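Local atomic coordinates of prolyl oligopeptidase (Novosphingobium capsulatum, PDB entry 1YR2), a protein that probably cleaves oligopeptides after proline and, far less readily, after alanine, as a serine endopeptidase of the S9A family. Residues His382-Gln387 with Pro475-Arg480. Sequence-based numbering, arbitrary orientation.
Sequences HDAKSQ and PMFIVR
Phe477 reaches from its strand to the turn Asp383-Ala384 and the adjoining Lys385, and the far edge of its ring does nearly all the touching. Phe477 CZ lies 3.3 Å from Ala384 O, which sits at the rim in the ring plane, so the carbonyl meets the weakly positive C-H edge rather than the pi face. This oxygen is buried here without a hydrogen-bond partner, and the aromatic edge is probably a modest substitute. Ala384 CB and Lys385 CB are looser van der Waals neighbours of CZ. With CG anti to the carbonyl carbon (chi1 -64°), the ring projects off the strand into this corner, where Ile406 and Gln463 touch it and the Phe428 ring meets it with planes at about 55°.

Away from this buried edge, on the partly exposed side, the segments barely meet and other groups hold the polar ends: Lys385 NZ bonds Gln463 OE1 and, at 2.9 Å, His382 O, while Asp383 OD1 bonds Tyr531. The turn, with both residues left-handed as in type I' hairpins, joins antiparallel strands 375-382 and 385-392 of one propeller blade; strand 473-481 belongs to the alpha/beta-hydrolase sheet. The contact thus lies at the propeller-catalytic domain interface characteristic of prolyl oligopeptidases.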
ATOM      1  N   HIS A 382      12.175   8.508   3.695  1.00 12.60           N
ATOM      2  CA  HIS A 382      12.788   9.429   4.631  1.00 13.06           C
ATOM      3  C   HIS A 382      11.813   9.762   5.780  1.00 13.20           C
ATOM      4  O   HIS A 382      10.833  10.451   5.596  1.00 12.12           O
ATOM      5  CB  HIS A 382      13.132  10.710   3.861  1.00 14.86           C
ATOM      6  CG  HIS A 382      13.939  11.695   4.651  1.00 16.43           C
ATOM      7  ND1 HIS A 382      15.257  11.469   4.972  1.00 20.83           N
ATOM      8  CD2 HIS A 382      13.621  12.908   5.179  1.00 20.93           C
ATOM      9  CE1 HIS A 382      15.722  12.494   5.676  1.00 23.80           C
ATOM     10  NE2 HIS A 382      14.742  13.372   5.831  1.00 24.55           N
ATOM     11  N   ASP A 383      12.117   9.270   6.966  1.00 12.92           N
ATOM     12  CA  ASP A 383      11.217   9.381   8.130  1.00 13.33           C
ATOM     13  C   ASP A 383       9.752   9.045   7.784  1.00 11.88           C
ATOM     14  O   ASP A 383       8.829   9.831   8.011  1.00 11.46           O
ATOM     15  CB  ASP A 383      11.334  10.740   8.790  1.00 13.28           C
ATOM     16  CG  ASP A 383      12.720  10.993   9.393  1.00 15.82           C
ATOM     17  OD1 ASP A 383      13.247  10.181  10.182  1.00 16.81           O
ATOM     18  OD2 ASP A 383      13.332  12.037   9.143  1.00 19.60           O
ATOM     19  N   ALA A 384       9.569   7.854   7.244  1.00 11.24           N
ATOM     20  CA  ALA A 384       8.251   7.253   6.999  1.00 11.13           C
ATOM     21  C   ALA A 384       7.382   7.915   5.943  1.00 11.40           C
ATOM     22  O   ALA A 384       6.208   7.720   5.954  1.00 13.10           O
ATOM     23  CB  ALA A 384       7.496   7.123   8.332  1.00 11.82           C
ATOM     24  N   LYS A 385       7.986   8.647   5.014  1.00 10.97           N
ATOM     25  CA  LYS A 385       7.287   9.312   3.925  1.00 11.56           C
ATOM     26  C   LYS A 385       8.309   9.422   2.779  1.00 11.63           C
ATOM     27  O   LYS A 385       9.484   9.128   2.947  1.00 12.29           O
ATOM     28  CB  LYS A 385       6.789  10.699   4.379  1.00 11.82           C
ATOM     29  CG  LYS A 385       8.033  11.632   4.677  1.00 14.71           C
ATOM     30  CD  LYS A 385       7.734  12.955   5.213  1.00 18.21           C
ATOM     31  CE  LYS A 385       9.090  13.651   5.566  1.00 15.39           C
ATOM     32  NZ  LYS A 385       9.662  12.862   6.700  1.00 12.76           N
ATOM     33  N   SER A 386       7.869   9.846   1.616  1.00 10.68           N
ATOM     34  CA  SER A 386       8.733   9.911   0.459  1.00 11.47           C
ATOM     35  C   SER A 386       9.579  11.193   0.453  1.00 11.44           C
ATOM     36  O   SER A 386       9.114  12.256   0.797  1.00 11.34           O
ATOM     37  CB  SER A 386       7.940   9.775  -0.844  1.00 11.48           C
ATOM     38  OG  SER A 386       7.454   8.449  -1.039  1.00 10.35           O
ATOM     39  N   GLN A 387      10.848  11.060   0.067  1.00 11.92           N
ATOM     40  CA  GLN A 387      11.681  12.152  -0.367  1.00 11.79           C
ATOM     41  C   GLN A 387      12.266  11.740  -1.718  1.00 11.77           C
ATOM     42  O   GLN A 387      12.919  10.690  -1.803  1.00 11.29           O
ATOM     43  CB  GLN A 387      12.836  12.382   0.604  1.00 12.38           C
ATOM     44  CG  GLN A 387      13.728  13.519   0.179  1.00 16.56           C
ATOM     45  CD  GLN A 387      14.713  13.856   1.211  1.00 18.34           C
ATOM     46  OE1 GLN A 387      15.609  13.063   1.490  1.00 20.14           O
ATOM     47  NE2 GLN A 387      14.588  15.062   1.779  1.00 19.65           N
ATOM     48  N   PRO A 475       7.828   8.704  14.892  1.00 12.79           N
ATOM     49  CA  PRO A 475       7.069   9.593  14.002  1.00 12.38           C
ATOM     50  C   PRO A 475       5.542   9.409  14.126  1.00 11.39           C
ATOM     51  O   PRO A 475       5.024   8.326  14.357  1.00 13.65           O
ATOM     52  CB  PRO A 475       7.546   9.201  12.590  1.00 12.38           C
ATOM     53  CG  PRO A 475       8.631   8.185  12.764  1.00 12.31           C
ATOM     54  CD  PRO A 475       8.447   7.579  14.162  1.00 11.85           C
ATOM     55  N   MET A 476       4.843  10.514  14.008  1.00 11.15           N
ATOM     56  CA  MET A 476       3.387  10.502  13.892  1.00  9.70           C
ATOM     57  C   MET A 476       2.928  11.542  12.875  1.00 10.76           C
ATOM     58  O   MET A 476       3.427  12.670  12.859  1.00 10.88           O
ATOM     59  CB  MET A 476       2.729  10.765  15.238  1.00 10.21           C
ATOM     60  CG  MET A 476       1.203  10.851  15.197  1.00  9.99           C
ATOM     61  SD  MET A 476       0.500  10.669  16.857  1.00 13.04           S
ATOM     62  CE  MET A 476       1.388  11.882  17.768  1.00 12.63           C
ATOM     63  N   PHE A 477       1.943  11.147  12.056  1.00  9.62           N
ATOM     64  CA  PHE A 477       1.264  12.023  11.100  1.00  9.91           C
ATOM     65  C   PHE A 477      -0.002  12.522  11.753  1.00 10.68           C
ATOM     66  O   PHE A 477      -0.674  11.782  12.486  1.00  9.08           O
ATOM     67  CB  PHE A 477       0.825  11.273   9.827  1.00 11.48           C
ATOM     68  CG  PHE A 477       1.936  10.729   8.999  1.00  9.73           C
ATOM     69  CD1 PHE A 477       2.850  11.573   8.406  1.00 13.22           C
ATOM     70  CD2 PHE A 477       2.100   9.360   8.844  1.00 11.36           C
ATOM     71  CE1 PHE A 477       3.917  11.076   7.684  1.00 14.40           C
ATOM     72  CE2 PHE A 477       3.165   8.855   8.088  1.00 11.94           C
ATOM     73  CZ  PHE A 477       4.053   9.724   7.498  1.00 11.98           C
ATOM     74  N   ILE A 478      -0.312  13.787  11.542  1.00 10.19           N
ATOM     75  CA  ILE A 478      -1.563  14.387  12.023  1.00 11.45           C
ATOM     76  C   ILE A 478      -2.190  15.099  10.841  1.00 10.96           C
ATOM     77  O   ILE A 478      -1.527  15.921  10.185  1.00 11.44           O
ATOM     78  CB  ILE A 478      -1.216  15.407  13.127  1.00 11.35           C
ATOM     79  CG1 ILE A 478      -0.601  14.696  14.319  1.00 13.24           C
ATOM     80  CG2 ILE A 478      -2.495  16.132  13.625  1.00 12.47           C
ATOM     81  CD1 ILE A 478       0.144  15.632  15.198  1.00 18.87           C
ATOM     82  N   VAL A 479      -3.451  14.805  10.561  1.00 11.00           N
ATOM     83  CA  VAL A 479      -4.075  15.241   9.337  1.00 10.32           C
ATOM     84  C   VAL A 479      -5.367  15.905   9.713  1.00 11.27           C
ATOM     85  O   VAL A 479      -6.190  15.332  10.395  1.00 10.47           O
ATOM     86  CB  VAL A 479      -4.412  14.041   8.425  1.00 10.27           C
ATOM     87  CG1 VAL A 479      -4.902  14.550   7.076  1.00 11.56           C
ATOM     88  CG2 VAL A 479      -3.202  13.179   8.230  1.00 11.85           C
ATOM     89  N   ARG A 480      -5.526  17.136   9.287  1.00 11.59           N
ATOM     90  CA  ARG A 480      -6.704  17.929   9.669  1.00 11.94           C
ATOM     91  C   ARG A 480      -7.122  18.834   8.546  1.00 12.15           C
ATOM     92  O   ARG A 480      -6.284  19.383   7.823  1.00 12.15           O
ATOM     93  CB  ARG A 480      -6.360  18.819  10.837  1.00 12.85           C
ATOM     94  CG  ARG A 480      -6.261  18.071  12.150  1.00 12.51           C
ATOM     95  CD  ARG A 480      -5.740  18.896  13.307  1.00 11.57           C
ATOM     96  NE  ARG A 480      -4.339  19.284  13.130  1.00 16.08           N
ATOM     97  CZ  ARG A 480      -3.627  19.842  14.094  1.00 18.25           C
ATOM     98  NH1 ARG A 480      -4.184  20.086  15.270  1.00 18.38           N
ATOM     99  NH2 ARG A 480      -2.365  20.191  13.884  1.00 19.56           N
TER